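Long-range contact in lipase (Pelosinus fermentans, PDB 5AH0), which hydrolyses the polyester poly(butylene adipate-co-terephthalate) and, as a lipase, probably cleaves ester bonds of lipids: residues Q34-Y39 and L368-Y373. Sequence-based numbering, arbitrary orientation.
Sequences QELSSY and LTLSWY
Leu370, on the first turn of helix 370-380, packs its two methyl groups against Glu35 on helix 32-38, with looser contacts to Leu36 and Tyr39. Its isobutyl fork straddles the base of Glu35: CD1 and CD2 of Leu370 each lie 3.6 Å from CB of Glu35, and the two side chains cross at about a right angle. CB of Leu370 already faces helix 32-38, and a chi1 of 165°, which sets CG opposite the backbone N, extends the side chain further that way. Glu35 contributes only its aliphatic part, CG lying 3.7 Å from Leu370 CD2; the chain then bends at chi2 (-57°), which turns the carboxylate off the leucine. Leu36 adds its CD2, 4.3 Å from Leu370 CD1 and 4.0 Å from the carbonyl carbon of Tyr373. The side-chain contacts are apolar, and no hydrogen bond joins the segments. In the alpha/beta-hydrolase fold to which this lipase family belongs, they join the helix preceding strand 43-46 of the parallel sheet to the C-terminal helix, with 328 residues between the two segments. Exposed Tyr39 approaches Leu370 from the opposite direction, its CE2 being 4.1 Å from CD2 of the leucine; the same tyrosine makes a cation-pi contact with Lys374. Tyr373 is buried; its CB faces helix 32-38, while its ring runs off toward Ala360, whose O is hydrogen-bonded to the hydroxyl. Just before Leu370, Thr369 N-caps the C-terminal helix, its OG1 accepting from Trp372 N at 2.8 Å.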
loop_
_atom_site.group_PDB
_atom_site.type_symbol
_atom_site.label_atom_id
_atom_site.label_comp_id
_atom_site.label_asym_id
_atom_site.label_seq_id
_atom_site.Cartn_x
_atom_site.Cartn_y
_atom_site.Cartn_z
ATOM N N GLN A 34 15.581 -8.232 -5.785
ATOM C CA GLN A 34 16.563 -9.056 -6.495
ATOM C C GLN A 34 17.432 -9.883 -5.547
ATOM O O GLN A 34 17.782 -11.024 -5.863
ATOM C CB GLN A 34 17.451 -8.189 -7.392
ATOM C CG GLN A 34 16.780 -7.776 -8.705
ATOM C CD GLN A 34 17.747 -7.109 -9.672
ATOM O OE1 GLN A 34 18.929 -6.927 -9.363
ATOM N NE2 GLN A 34 17.248 -6.740 -10.851
ATOM N N GLU A 35 17.784 -9.310 -4.396
ATOM C CA GLU A 35 18.589 -10.044 -3.428
ATOM C C GLU A 35 17.809 -11.228 -2.878
ATOM O O GLU A 35 18.329 -12.342 -2.814
ATOM C CB GLU A 35 19.045 -9.143 -2.279
ATOM C CG GLU A 35 19.851 -7.928 -2.695
ATOM C CD GLU A 35 21.070 -8.300 -3.485
ATOM O OE1 GLU A 35 21.582 -9.416 -3.275
ATOM O OE2 GLU A 35 21.514 -7.488 -4.322
ATOM N N LEU A 36 16.552 -10.996 -2.521
ATOM C CA LEU A 36 15.698 -12.081 -2.068
ATOM C C LEU A 36 15.642 -13.198 -3.117
ATOM O O LEU A 36 15.797 -14.381 -2.787
ATOM C CB LEU A 36 14.293 -11.570 -1.766
ATOM C CG LEU A 36 14.080 -10.781 -0.477
ATOM C CD1 LEU A 36 12.592 -10.547 -0.253
ATOM C CD2 LEU A 36 14.695 -11.511 0.707
ATOM N N SER A 37 15.472 -12.827 -4.384
ATOM C CA SER A 37 15.441 -13.822 -5.450
ATOM C C SER A 37 16.778 -14.562 -5.541
ATOM O O SER A 37 16.798 -15.787 -5.731
ATOM C CB SER A 37 15.097 -13.164 -6.794
ATOM O OG SER A 37 13.776 -12.624 -6.800
ATOM N N SER A 38 17.889 -13.838 -5.363
ATOM C CA SER A 38 19.216 -14.463 -5.387
ATOM C C SER A 38 19.429 -15.423 -4.235
ATOM O O SER A 38 20.201 -16.373 -4.355
ATOM C CB SER A 38 20.322 -13.411 -5.362
ATOM O OG SER A 38 20.475 -12.814 -6.634
ATOM N N TYR A 39 18.757 -15.174 -3.114
ATOM C CA TYR A 39 18.814 -16.115 -1.996
ATOM C C TYR A 39 17.923 -17.331 -2.235
ATOM O O TYR A 39 17.937 -18.263 -1.443
ATOM C CB TYR A 39 18.387 -15.453 -0.691
ATOM C CG TYR A 39 19.441 -14.626 -0.026
ATOM C CD1 TYR A 39 20.726 -15.131 0.204
ATOM C CD2 TYR A 39 19.158 -13.325 0.381
ATOM C CE1 TYR A 39 21.697 -14.354 0.838
ATOM C CE2 TYR A 39 20.110 -12.546 1.012
ATOM C CZ TYR A 39 21.374 -13.056 1.235
ATOM O OH TYR A 39 22.291 -12.248 1.861
ATOM N N LEU A 368 14.900 -1.338 8.189
ATOM C CA LEU A 368 14.806 -2.800 8.207
ATOM C C LEU A 368 15.734 -3.351 7.147
ATOM O O LEU A 368 15.729 -2.880 6.021
ATOM C CB LEU A 368 13.389 -3.258 7.933
ATOM C CG LEU A 368 12.400 -2.920 9.039
ATOM C CD1 LEU A 368 11.063 -3.597 8.747
ATOM C CD2 LEU A 368 12.961 -3.336 10.403
ATOM N N THR A 369 16.524 -4.353 7.499
ATOM C CA THR A 369 17.594 -4.818 6.621
ATOM C C THR A 369 17.174 -5.846 5.572
ATOM O O THR A 369 16.067 -6.393 5.608
ATOM C CB THR A 369 18.709 -5.440 7.435
ATOM O OG1 THR A 369 18.170 -6.551 8.157
ATOM C CG2 THR A 369 19.294 -4.412 8.421
ATOM N N LEU A 370 18.072 -6.086 4.624
ATOM C CA LEU A 370 17.897 -7.161 3.667
ATOM C C LEU A 370 17.735 -8.469 4.427
ATOM O O LEU A 370 16.896 -9.317 4.093
ATOM C CB LEU A 370 19.083 -7.230 2.702
ATOM C CG LEU A 370 19.211 -8.511 1.875
ATOM C CD1 LEU A 370 17.938 -8.731 1.089
ATOM C CD2 LEU A 370 20.401 -8.412 0.922
ATOM N N SER A 371 18.552 -8.621 5.458
ATOM C CA SER A 371 18.525 -9.811 6.279
ATOM C C SER A 371 17.178 -9.927 6.995
ATOM O O SER A 371 16.653 -11.026 7.147
ATOM C CB SER A 371 19.683 -9.777 7.268
ATOM O OG SER A 371 19.641 -10.872 8.152
ATOM N N TRP A 372 16.600 -8.804 7.419
ATOM C CA TRP A 372 15.277 -8.851 8.056
ATOM C C TRP A 372 14.203 -9.391 7.102
ATOM O O TRP A 372 13.390 -10.239 7.478
ATOM C CB TRP A 372 14.867 -7.477 8.550
ATOM C CG TRP A 372 13.592 -7.456 9.377
ATOM C CD1 TRP A 372 13.503 -7.541 10.736
ATOM C CD2 TRP A 372 12.244 -7.332 8.899
ATOM N NE1 TRP A 372 12.190 -7.469 11.133
ATOM C CE2 TRP A 372 11.397 -7.349 10.026
ATOM C CE3 TRP A 372 11.672 -7.224 7.628
ATOM C CZ2 TRP A 372 10.008 -7.254 9.923
ATOM C CZ3 TRP A 372 10.292 -7.126 7.526
ATOM C CH2 TRP A 372 9.475 -7.148 8.666
ATOM N N TYR A 373 14.209 -8.895 5.868
ATOM C CA TYR A 373 13.264 -9.356 4.852
ATOM C C TYR A 373 13.532 -10.800 4.433
ATOM O O TYR A 373 12.600 -11.537 4.113
ATOM C CB TYR A 373 13.288 -8.423 3.635
ATOM C CG TYR A 373 12.397 -7.222 3.851
ATOM C CD1 TYR A 373 11.035 -7.300 3.591
ATOM C CD2 TYR A 373 12.902 -6.020 4.360
ATOM C CE1 TYR A 373 10.192 -6.219 3.803
ATOM C CE2 TYR A 373 12.060 -4.926 4.574
ATOM C CZ TYR A 373 10.705 -5.040 4.290
ATOM O OH TYR A 373 9.850 -3.982 4.488
#